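Local coordinates for AlgX/AlgJ SGNH hydrolase-like domain-containing protein (Eubacterium siraeum, PDB 4NZK) that is of unknown function but belongs to the DHHW family of the SGNH hydrolase clan, and may cleave or transfer ester-linked groups, at residues Tyr77-Tyr88 and Phe336-Lys347; Lys272-Leu283 and Phe298-Val307. All blocks are in the same frame, centred on the assembly; numbering follows the deposited sequence.

Contact 1. Residues Tyr77-Tyr88 and Phe336-Lys347; sequences YGGGDGANYASY and FSAVGENAEGIK
Helix 83-96, with the glycine-rich turn before it, packs here against the two short C-terminal helices 335-339 and 344-350. Tyr88 and Glu344 meet across the join. Tyr88 OH donates to Glu344 OE1 in a very short bond of 2.5 Å. Glu344 OE2 takes a second bond, from Asn84 ND2 at 3.0 Å, nearly straight at 169° and in the amide plane. The Glu344 chain bends at chi2 (-54°), which turns its carboxylate back to the helix carrying both donors. Lys347 CB sits over the centre of one face of the Tyr88 ring, 3.6 Å from the centroid, and Asn84 O lies over the opposite face. A leucine in place of Tyr88 would probably leave Glu344 OE1 without its hydroxyl donor and Lys347 CB without a flat face to rest on.

Tyr85 points its ring inward, with CG anti to the backbone N. Ala338 CB lies over its centre, 4.0 Å from the centroid, and Ile346 CD1 approaches obliquely. The Tyr85 hydroxyl bonds to Asn104 of strand 101-107. At the far end, Tyr77 turns its edge to the face of Phe336, with the planes 78° apart. The Tyr77 hydroxyl touches both methyls of Val339 and bonds to Ser129. Gly80 has backbone angles that call for glycine, and a CB there would also strike Val339 CB.

Two waters fill in between the backbones. One joins Gly82 N to Val339 O, and the other joins Tyr85 N to Ala338 O. The water-mediated bonds thus satisfy amides at the start of one helix and carbonyls at the end of another. The paired donors on Glu344 would be expected to stabilise its negative charge and to hold the carboxylate in one orientation.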
loop_
_atom_site.group_PDB
_atom_site.type_symbol
_atom_site.label_atom_id
_atom_site.label_comp_id
_atom_site.label_asym_id
_atom_site.label_seq_id
_atom_site.Cartn_x
_atom_site.Cartn_y
_atom_site.Cartn_z
ATOM N N TYR A 77 -17.160 -3.380 -3.469
ATOM C CA TYR A 77 -16.773 -2.061 -3.966
ATOM C C TYR A 77 -17.925 -1.413 -4.703
ATOM O O TYR A 77 -18.601 -2.087 -5.493
ATOM C CB TYR A 77 -15.573 -2.220 -4.909
ATOM C CG TYR A 77 -15.015 -0.918 -5.387
ATOM C CD1 TYR A 77 -14.594 0.078 -4.498
ATOM C CD2 TYR A 77 -14.819 -0.691 -6.728
ATOM C CE1 TYR A 77 -14.049 1.269 -4.955
ATOM C CE2 TYR A 77 -14.295 0.508 -7.187
ATOM C CZ TYR A 77 -13.909 1.478 -6.298
ATOM O OH TYR A 77 -13.390 2.676 -6.698
ATOM N N GLY A 78 -18.115 -0.111 -4.452
ATOM C CA GLY A 78 -19.197 0.656 -5.080
ATOM C C GLY A 78 -18.793 1.552 -6.234
ATOM O O GLY A 78 -19.644 2.073 -6.966
ATOM N N GLY A 79 -17.499 1.702 -6.457
ATOM C CA GLY A 79 -17.017 2.525 -7.555
ATOM C C GLY A 79 -16.741 3.971 -7.148
ATOM O O GLY A 79 -16.841 4.346 -5.992
ATOM N N GLY A 80 -16.367 4.779 -8.139
ATOM C CA GLY A 80 -15.997 6.186 -7.929
ATOM C C GLY A 80 -15.002 6.621 -8.969
ATOM O O GLY A 80 -14.144 5.844 -9.420
ATOM N N ASP A 81 -15.115 7.894 -9.356
ATOM C CA ASP A 81 -14.296 8.392 -10.437
ATOM C C ASP A 81 -12.906 8.854 -10.025
ATOM O O ASP A 81 -12.048 9.001 -10.876
ATOM C CB ASP A 81 -15.020 9.446 -11.297
ATOM C CG ASP A 81 -15.328 10.744 -10.588
ATOM O OD1 ASP A 81 -14.858 11.034 -9.446
ATOM O OD2 ASP A 81 -16.060 11.535 -11.271
ATOM N N GLY A 82 -12.693 9.089 -8.725
ATOM C CA GLY A 82 -11.412 9.563 -8.233
ATOM C C GLY A 82 -11.019 10.937 -8.743
ATOM O O GLY A 82 -9.832 11.280 -8.793
ATOM N N ALA A 83 -11.998 11.753 -9.107
ATOM C CA ALA A 83 -11.674 13.051 -9.667
ATOM C C ALA A 83 -10.952 13.967 -8.702
ATOM O O ALA A 83 -10.009 14.677 -9.077
ATOM C CB ALA A 83 -12.939 13.728 -10.181
ATOM N N ASN A 84 -11.372 13.954 -7.446
ATOM C CA ASN A 84 -10.706 14.794 -6.452
ATOM C C ASN A 84 -9.258 14.373 -6.294
ATOM O O ASN A 84 -8.364 15.195 -6.379
ATOM C CB ASN A 84 -11.407 14.738 -5.111
ATOM C CG ASN A 84 -12.748 15.453 -5.103
ATOM O OD1 ASN A 84 -13.226 15.987 -6.098
ATOM N ND2 ASN A 84 -13.332 15.496 -3.941
ATOM N N TYR A 85 -9.046 13.080 -6.080
ATOM C CA TYR A 85 -7.688 12.530 -5.952
ATOM C C TYR A 85 -6.816 12.963 -7.135
ATOM O O TYR A 85 -5.700 13.434 -6.933
ATOM C CB TYR A 85 -7.815 10.988 -5.909
ATOM C CG TYR A 85 -6.509 10.246 -5.915
ATOM C CD1 TYR A 85 -5.781 10.104 -4.754
ATOM C CD2 TYR A 85 -6.008 9.657 -7.073
ATOM C CE1 TYR A 85 -4.588 9.395 -4.735
ATOM C CE2 TYR A 85 -4.806 8.942 -7.057
ATOM C CZ TYR A 85 -4.097 8.817 -5.894
ATOM O OH TYR A 85 -2.914 8.161 -5.809
ATOM N N ALA A 86 -7.299 12.763 -8.350
ATOM C CA ALA A 86 -6.478 13.117 -9.522
ATOM C C ALA A 86 -6.159 14.605 -9.512
ATOM O O ALA A 86 -5.040 14.981 -9.791
ATOM C CB ALA A 86 -7.168 12.751 -10.832
ATOM N N SER A 87 -7.129 15.446 -9.181
ATOM C CA SER A 87 -6.888 16.884 -9.118
ATOM C C SER A 87 -5.838 17.254 -8.076
ATOM O O SER A 87 -5.015 18.144 -8.298
ATOM C CB SER A 87 -8.202 17.620 -8.855
ATOM O OG SER A 87 -8.035 19.028 -8.889
ATOM N N TYR A 88 -5.853 16.578 -6.938
ATOM C CA TYR A 88 -4.873 16.833 -5.899
ATOM C C TYR A 88 -3.468 16.405 -6.330
ATOM O O TYR A 88 -2.476 17.099 -6.069
ATOM C CB TYR A 88 -5.268 16.148 -4.596
ATOM C CG TYR A 88 -6.660 16.485 -4.083
ATOM C CD1 TYR A 88 -7.278 17.672 -4.410
ATOM C CD2 TYR A 88 -7.351 15.581 -3.275
ATOM C CE1 TYR A 88 -8.551 17.970 -3.965
ATOM C CE2 TYR A 88 -8.623 15.875 -2.815
ATOM C CZ TYR A 88 -9.214 17.066 -3.172
ATOM O OH TYR A 88 -10.497 17.363 -2.713
ATOM N N PHE A 336 -10.408 2.122 -2.603
ATOM C CA PHE A 336 -11.326 2.740 -1.654
ATOM C C PHE A 336 -10.755 4.063 -1.116
ATOM O O PHE A 336 -11.464 5.029 -0.891
ATOM C CB PHE A 336 -11.562 1.818 -0.477
ATOM C CG PHE A 336 -12.369 0.594 -0.777
ATOM C CD1 PHE A 336 -13.763 0.611 -0.642
ATOM C CD2 PHE A 336 -11.759 -0.603 -1.095
ATOM C CE1 PHE A 336 -14.519 -0.532 -0.869
ATOM C CE2 PHE A 336 -12.514 -1.742 -1.305
ATOM C CZ PHE A 336 -13.890 -1.718 -1.172
ATOM N N SER A 337 -9.451 4.094 -0.881
ATOM C CA SER A 337 -8.817 5.317 -0.393
ATOM C C SER A 337 -8.792 6.398 -1.471
ATOM O O SER A 337 -9.104 7.554 -1.191
ATOM C CB SER A 337 -7.390 5.074 0.059
ATOM O OG SER A 337 -7.352 4.332 1.230
ATOM N N ALA A 338 -8.430 6.030 -2.706
ATOM C CA ALA A 338 -8.296 7.019 -3.758
ATOM C C ALA A 338 -9.628 7.632 -4.141
ATOM O O ALA A 338 -9.660 8.797 -4.509
ATOM C CB ALA A 338 -7.662 6.401 -4.987
ATOM N N VAL A 339 -10.720 6.866 -4.096
ATOM C CA VAL A 339 -12.022 7.387 -4.501
ATOM C C VAL A 339 -12.863 7.973 -3.366
ATOM O O VAL A 339 -13.864 8.652 -3.626
ATOM C CB VAL A 339 -12.862 6.385 -5.304
ATOM C CG1 VAL A 339 -12.050 5.810 -6.463
ATOM C CG2 VAL A 339 -13.423 5.268 -4.424
ATOM N N GLY A 340 -12.420 7.759 -2.138
ATOM C CA GLY A 340 -13.163 8.117 -0.936
ATOM C C GLY A 340 -12.524 9.209 -0.112
ATOM O O GLY A 340 -11.728 10.029 -0.606
ATOM N N GLU A 341 -12.849 9.195 1.168
ATOM C CA GLU A 341 -12.432 10.245 2.089
ATOM C C GLU A 341 -10.912 10.341 2.295
ATOM O O GLU A 341 -10.380 11.428 2.520
ATOM C CB GLU A 341 -13.194 10.077 3.427
ATOM C CG GLU A 341 -14.713 10.177 3.243
ATOM C CD GLU A 341 -15.522 10.295 4.531
ATOM O OE1 GLU A 341 -15.330 9.479 5.458
ATOM O OE2 GLU A 341 -16.384 11.197 4.600
ATOM N N ASN A 342 -10.194 9.222 2.236
ATOM C CA ASN A 342 -8.761 9.290 2.491
ATOM C C ASN A 342 -8.005 10.197 1.523
ATOM O O ASN A 342 -7.030 10.834 1.892
ATOM C CB ASN A 342 -8.130 7.896 2.439
ATOM C CG ASN A 342 -8.374 7.094 3.713
ATOM O OD1 ASN A 342 -8.820 7.637 4.747
ATOM N ND2 ASN A 342 -8.076 5.806 3.658
ATOM N N ALA A 343 -8.464 10.266 0.278
ATOM C CA ALA A 343 -7.819 11.094 -0.702
ATOM C C ALA A 343 -7.851 12.553 -0.303
ATOM O O ALA A 343 -6.999 13.324 -0.719
ATOM C CB ALA A 343 -8.519 10.923 -2.024
ATOM N N GLU A 344 -8.861 12.943 0.479
ATOM C CA GLU A 344 -8.950 14.343 0.893
ATOM C C GLU A 344 -7.759 14.739 1.753
ATOM O O GLU A 344 -7.455 15.937 1.893
ATOM C CB GLU A 344 -10.266 14.622 1.624
ATOM C CG GLU A 344 -11.498 14.327 0.767
ATOM C CD GLU A 344 -11.494 15.052 -0.590
ATOM O OE1 GLU A 344 -11.181 16.265 -0.629
ATOM O OE2 GLU A 344 -11.782 14.418 -1.637
ATOM N N GLY A 345 -7.051 13.753 2.311
ATOM C CA GLY A 345 -5.848 14.054 3.084
ATOM C C GLY A 345 -4.750 14.683 2.245
ATOM O O GLY A 345 -3.866 15.410 2.749
ATOM N N ILE A 346 -4.771 14.400 0.957
ATOM C CA ILE A 346 -3.788 14.995 0.090
ATOM C C ILE A 346 -4.023 16.515 0.095
ATOM O O ILE A 346 -3.078 17.277 0.233
ATOM C CB ILE A 346 -3.802 14.382 -1.313
ATOM C CG1 ILE A 346 -3.531 12.860 -1.211
ATOM C CG2 ILE A 346 -2.778 15.081 -2.211
ATOM C CD1 ILE A 346 -3.806 12.078 -2.503
ATOM N N LYS A 347 -5.276 16.933 -0.061
ATOM C CA LYS A 347 -5.611 18.358 -0.086
ATOM C C LYS A 347 -5.428 18.968 1.296
ATOM O O LYS A 347 -4.773 19.986 1.441
ATOM C CB LYS A 347 -7.054 18.552 -0.554
ATOM C CG LYS A 347 -7.481 20.006 -0.519
ATOM C CD LYS A 347 -8.926 20.220 -0.897
ATOM C CE LYS A 347 -9.241 21.711 -0.752
ATOM N NZ LYS A 347 -10.605 22.080 -1.223
HETATM O O HOH W 1 -14.333 9.519 -6.305
HETATM O O HOH W 2 -11.094 11.106 -5.054
#

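Contact 2. Residues Lys272-Leu283 and Phe298-Val307; sequences KIETANKNGRKL and FIDSFEEIYV
Backbone bonds join Ile273 and Ile305 in both directions, Ile273 N to Ile305 O at 2.7 Å and Ile305 N to Ile273 O at 2.8 Å. Thr275 N continues this antiparallel pairing to Glu303 O. On the other edge of 304-307 the pairing is parallel: Leu283 N donates to Glu304 O, and Tyr306 N to Leu283 O.

Side chains also bond to the backbone around the turn. Thr275 OG1 donates to Phe302 O at 2.7 Å and accepts from Asn277 N, an ST turn. Asn277 ND2 reaches Asp300 O, and Asn279 ND2 reaches Ser301 O from above the carbonyl plane. Glu303 OE1 takes Gly280 N on its anti side at 2.8 Å.

Strand 304-309 thus lies between 270-275 and 282-287 in the mixed central sheet, and the segment 276-281 crosses from one edge of it to the other.

Apolar packing fills the face bearing Ile273, Leu283 and Ile305. Leu283 CB lies over the Phe302 ring, 4.0 Å from the centroid, and Leu283 CD2 over that of Phe298. Phe177 of helix 167-180 covers this cluster.

Charged groups line the opposite face. Lys272, extended with chi1 176°, runs alongside Tyr306, its CG over the ring. Tyr306 OH donates to Glu304 OE1 at 2.8 Å. Lys282 NZ makes a long salt bridge of 3.9 Å to Glu304 OE2, and water links Lys272 NZ to the same oxygen.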
loop_
_atom_site.group_PDB
_atom_site.type_symbol
_atom_site.label_atom_id
_atom_site.label_comp_id
_atom_site.label_asym_id
_atom_site.label_seq_id
_atom_site.Cartn_x
_atom_site.Cartn_y
_atom_site.Cartn_z
ATOM N N LYS A 272 12.335 7.771 7.651
ATOM C CA LYS A 272 13.383 8.018 6.682
ATOM C C LYS A 272 14.272 6.783 6.644
ATOM O O LYS A 272 14.705 6.290 7.678
ATOM C CB LYS A 272 14.218 9.242 7.046
ATOM C CG LYS A 272 15.392 9.473 6.097
ATOM C CD LYS A 272 16.164 10.725 6.486
ATOM C CE LYS A 272 17.358 10.920 5.559
ATOM N NZ LYS A 272 18.040 12.231 5.780
ATOM N N ILE A 273 14.551 6.319 5.430
ATOM C CA ILE A 273 15.386 5.120 5.230
ATOM C C ILE A 273 16.560 5.520 4.349
ATOM O O ILE A 273 16.367 6.128 3.289
ATOM C CB ILE A 273 14.598 3.976 4.558
ATOM C CG1 ILE A 273 13.374 3.609 5.368
ATOM C CG2 ILE A 273 15.451 2.730 4.371
ATOM C CD1 ILE A 273 12.348 2.844 4.609
ATOM N N GLU A 274 17.770 5.204 4.812
ATOM C CA GLU A 274 19.010 5.456 4.069
ATOM C C GLU A 274 19.569 4.074 3.773
ATOM O O GLU A 274 19.732 3.266 4.675
ATOM C CB GLU A 274 20.006 6.281 4.886
ATOM C CG GLU A 274 19.516 7.693 5.161
ATOM C CD GLU A 274 20.313 8.401 6.237
ATOM O OE1 GLU A 274 20.026 8.197 7.447
ATOM O OE2 GLU A 274 21.200 9.185 5.870
ATOM N N THR A 275 19.888 3.815 2.516
ATOM C CA THR A 275 20.366 2.492 2.111
ATOM C C THR A 275 21.791 2.529 1.596
ATOM O O THR A 275 22.358 3.602 1.381
ATOM C CB THR A 275 19.500 1.878 0.980
ATOM O OG1 THR A 275 19.919 2.385 -0.277
ATOM C CG2 THR A 275 17.997 2.139 1.190
ATOM N N ALA A 276 22.350 1.332 1.408
ATOM C CA ALA A 276 23.682 1.189 0.846
ATOM C C ALA A 276 23.764 1.370 -0.675
ATOM O O ALA A 276 24.856 1.387 -1.220
ATOM C CB ALA A 276 24.255 -0.154 1.238
ATOM N N ASN A 277 22.622 1.567 -1.349
ATOM C CA ASN A 277 22.607 1.786 -2.777
ATOM C C ASN A 277 22.678 3.283 -3.040
ATOM O O ASN A 277 21.672 3.977 -3.066
ATOM C CB ASN A 277 21.366 1.183 -3.422
ATOM C CG ASN A 277 21.390 1.287 -4.943
ATOM O OD1 ASN A 277 22.265 1.942 -5.513
ATOM N ND2 ASN A 277 20.421 0.682 -5.600
ATOM N N LYS A 278 23.888 3.766 -3.271
ATOM C CA LYS A 278 24.131 5.191 -3.428
ATOM C C LYS A 278 23.931 5.651 -4.859
ATOM O O LYS A 278 24.835 6.155 -5.493
ATOM C CB LYS A 278 25.544 5.503 -2.950
ATOM C CG LYS A 278 25.823 5.028 -1.538
ATOM C CD LYS A 278 24.882 5.588 -0.507
ATOM C CE LYS A 278 25.399 5.328 0.903
ATOM N NZ LYS A 278 24.356 5.644 1.919
ATOM N N ASN A 279 22.704 5.524 -5.344
ATOM C CA ASN A 279 22.416 5.852 -6.713
ATOM C C ASN A 279 21.798 7.245 -6.953
ATOM O O ASN A 279 21.408 7.565 -8.084
ATOM C CB ASN A 279 21.553 4.769 -7.320
ATOM C CG ASN A 279 20.157 4.721 -6.753
ATOM O OD1 ASN A 279 19.779 5.508 -5.913
ATOM N ND2 ASN A 279 19.384 3.735 -7.221
ATOM N N GLY A 280 21.741 8.057 -5.901
ATOM C CA GLY A 280 21.193 9.384 -5.966
ATOM C C GLY A 280 19.693 9.484 -6.103
ATOM O O GLY A 280 19.164 10.594 -6.136
ATOM N N ARG A 281 18.994 8.346 -6.148
ATOM C CA ARG A 281 17.525 8.359 -6.261
ATOM C C ARG A 281 16.929 8.404 -4.871
ATOM O O ARG A 281 17.210 7.543 -4.032
ATOM C CB ARG A 281 17.033 7.134 -7.031
ATOM C CG ARG A 281 17.576 7.002 -8.437
ATOM C CD ARG A 281 16.992 8.029 -9.416
ATOM N NE ARG A 281 15.571 7.809 -9.659
ATOM C CZ ARG A 281 15.075 6.910 -10.506
ATOM N NH1 ARG A 281 15.869 6.109 -11.229
ATOM N NH2 ARG A 281 13.757 6.794 -10.631
ATOM N N LYS A 282 16.093 9.414 -4.633
ATOM C CA LYS A 282 15.508 9.665 -3.323
ATOM C C LYS A 282 14.002 9.710 -3.483
ATOM O O LYS A 282 13.475 10.603 -4.128
ATOM C CB LYS A 282 16.071 10.960 -2.710
ATOM C CG LYS A 282 17.590 10.905 -2.515
ATOM C CD LYS A 282 18.158 12.180 -1.925
ATOM C CE LYS A 282 19.663 12.077 -1.778
ATOM N NZ LYS A 282 20.200 13.279 -1.092
ATOM N N LEU A 283 13.336 8.737 -2.881
ATOM C CA LEU A 283 11.916 8.507 -3.076
ATOM C C LEU A 283 11.142 8.985 -1.871
ATOM O O LEU A 283 11.528 8.735 -0.721
ATOM C CB LEU A 283 11.677 6.991 -3.229
ATOM C CG LEU A 283 10.241 6.502 -3.342
ATOM C CD1 LEU A 283 9.614 7.030 -4.614
ATOM C CD2 LEU A 283 10.228 4.982 -3.282
ATOM N N PHE A 298 11.559 -1.521 -1.846
ATOM C CA PHE A 298 12.232 -0.361 -2.434
ATOM C C PHE A 298 13.661 -0.158 -1.945
ATOM O O PHE A 298 14.432 0.591 -2.560
ATOM C CB PHE A 298 11.452 0.926 -2.160
ATOM C CG PHE A 298 10.060 0.931 -2.714
ATOM C CD1 PHE A 298 9.764 0.331 -3.909
ATOM C CD2 PHE A 298 9.044 1.571 -2.026
ATOM C CE1 PHE A 298 8.478 0.391 -4.430
ATOM C CE2 PHE A 298 7.762 1.613 -2.531
ATOM C CZ PHE A 298 7.485 1.027 -3.721
ATOM N N ILE A 299 14.017 -0.855 -0.875
ATOM C CA ILE A 299 15.311 -0.662 -0.210
ATOM C C ILE A 299 16.493 -0.953 -1.131
ATOM O O ILE A 299 17.490 -0.239 -1.112
ATOM C CB ILE A 299 15.358 -1.481 1.097
ATOM C CG1 ILE A 299 14.475 -0.740 2.142
ATOM C CG2 ILE A 299 16.790 -1.638 1.591
ATOM C CD1 ILE A 299 14.205 -1.472 3.422
ATOM N N ASP A 300 16.354 -1.971 -1.971
ATOM C CA ASP A 300 17.425 -2.340 -2.869
ATOM C C ASP A 300 17.593 -1.299 -3.999
ATOM O O ASP A 300 18.614 -1.305 -4.673
ATOM C CB ASP A 300 17.182 -3.710 -3.539
ATOM C CG ASP A 300 17.175 -4.929 -2.557
ATOM O OD1 ASP A 300 17.898 -4.946 -1.526
ATOM O OD2 ASP A 300 16.419 -5.894 -2.862
ATOM N N SER A 301 16.568 -0.480 -4.269
ATOM C CA SER A 301 16.498 0.334 -5.497
ATOM C C SER A 301 16.730 1.840 -5.347
ATOM O O SER A 301 16.915 2.515 -6.361
ATOM C CB SER A 301 15.143 0.123 -6.173
ATOM O OG SER A 301 15.012 -1.188 -6.715
ATOM N N PHE A 302 16.682 2.346 -4.114
ATOM C CA PHE A 302 16.772 3.768 -3.834
ATOM C C PHE A 302 17.795 4.039 -2.758
ATOM O O PHE A 302 17.941 3.249 -1.835
ATOM C CB PHE A 302 15.387 4.303 -3.400
ATOM C CG PHE A 302 14.374 4.302 -4.513
ATOM C CD1 PHE A 302 14.280 5.399 -5.348
ATOM C CD2 PHE A 302 13.572 3.209 -4.767
ATOM C CE1 PHE A 302 13.407 5.413 -6.427
ATOM C CE2 PHE A 302 12.688 3.206 -5.838
ATOM C CZ PHE A 302 12.593 4.323 -6.672
ATOM N N GLU A 303 18.444 5.203 -2.846
ATOM C CA GLU A 303 19.406 5.657 -1.857
ATOM C C GLU A 303 18.713 6.120 -0.572
ATOM O O GLU A 303 19.196 5.859 0.538
ATOM C CB GLU A 303 20.262 6.795 -2.446
ATOM C CG GLU A 303 21.334 7.278 -1.479
ATOM C CD GLU A 303 22.341 8.285 -2.038
ATOM O OE1 GLU A 303 22.649 8.275 -3.261
ATOM O OE2 GLU A 303 22.871 9.082 -1.211
ATOM N N GLU A 304 17.596 6.841 -0.733
ATOM C CA GLU A 304 16.793 7.266 0.418
ATOM C C GLU A 304 15.340 7.051 0.103
ATOM O O GLU A 304 14.918 7.188 -1.053
ATOM C CB GLU A 304 16.995 8.758 0.791
ATOM C CG GLU A 304 18.411 9.138 1.172
ATOM C CD GLU A 304 18.589 10.587 1.598
ATOM O OE1 GLU A 304 17.637 11.423 1.589
ATOM O OE2 GLU A 304 19.735 10.900 1.943
ATOM N N ILE A 305 14.595 6.689 1.145
ATOM C CA ILE A 305 13.163 6.527 1.066
ATOM C C ILE A 305 12.521 7.229 2.232
ATOM O O ILE A 305 12.869 6.969 3.375
ATOM C CB ILE A 305 12.735 5.047 1.045
ATOM C CG1 ILE A 305 13.399 4.292 -0.119
ATOM C CG2 ILE A 305 11.227 4.921 0.895
ATOM C CD1 ILE A 305 13.633 2.846 0.178
ATOM N N TYR A 306 11.564 8.090 1.936
ATOM C CA TYR A 306 10.756 8.741 2.974
ATOM C C TYR A 306 9.344 8.185 2.875
ATOM O O TYR A 306 8.745 8.202 1.824
ATOM C CB TYR A 306 10.730 10.263 2.789
ATOM C CG TYR A 306 12.089 10.906 2.946
ATOM C CD1 TYR A 306 13.038 10.795 1.946
ATOM C CD2 TYR A 306 12.404 11.651 4.071
ATOM C CE1 TYR A 306 14.290 11.373 2.078
ATOM C CE2 TYR A 306 13.655 12.249 4.202
ATOM C CZ TYR A 306 14.579 12.111 3.195
ATOM O OH TYR A 306 15.821 12.677 3.334
ATOM N N VAL A 307 8.832 7.707 3.995
ATOM C CA VAL A 307 7.548 7.032 4.036
ATOM C C VAL A 307 6.586 7.900 4.840
ATOM O O VAL A 307 6.782 8.118 6.046
ATOM C CB VAL A 307 7.608 5.636 4.665
ATOM C CG1 VAL A 307 6.281 4.914 4.439
ATOM C CG2 VAL A 307 8.750 4.826 4.097
HETATM O O HOH W 3 19.999 12.676 3.807
HETATM O O HOH W 4 16.230 14.316 6.193
HETATM O O HOH W 5 22.003 6.496 1.899
HETATM O O HOH W 6 18.241 13.945 1.302
HETATM O O HOH W 7 22.994 11.858 -1.421
#

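Contact 1 joins helices and a glycine-rich turn far apart in sequence, while contact 2 joins neighbouring strands of the central sheet. Their centres are 28 Å apart and they do not touch. Both are partly buried. Contact 1 holds by side-chain packing, a shared carboxylate and bridging waters, with no direct backbone bond across it. Contact 2 is built on backbone bonds, and its side chains divide between a buried apolar face and a more open charged one. Contact 2 lies within the mixed sheet, and contact 1 packs against it: Tyr85 and Ile346 touch strand 328-334, which pairs with strand 282-287.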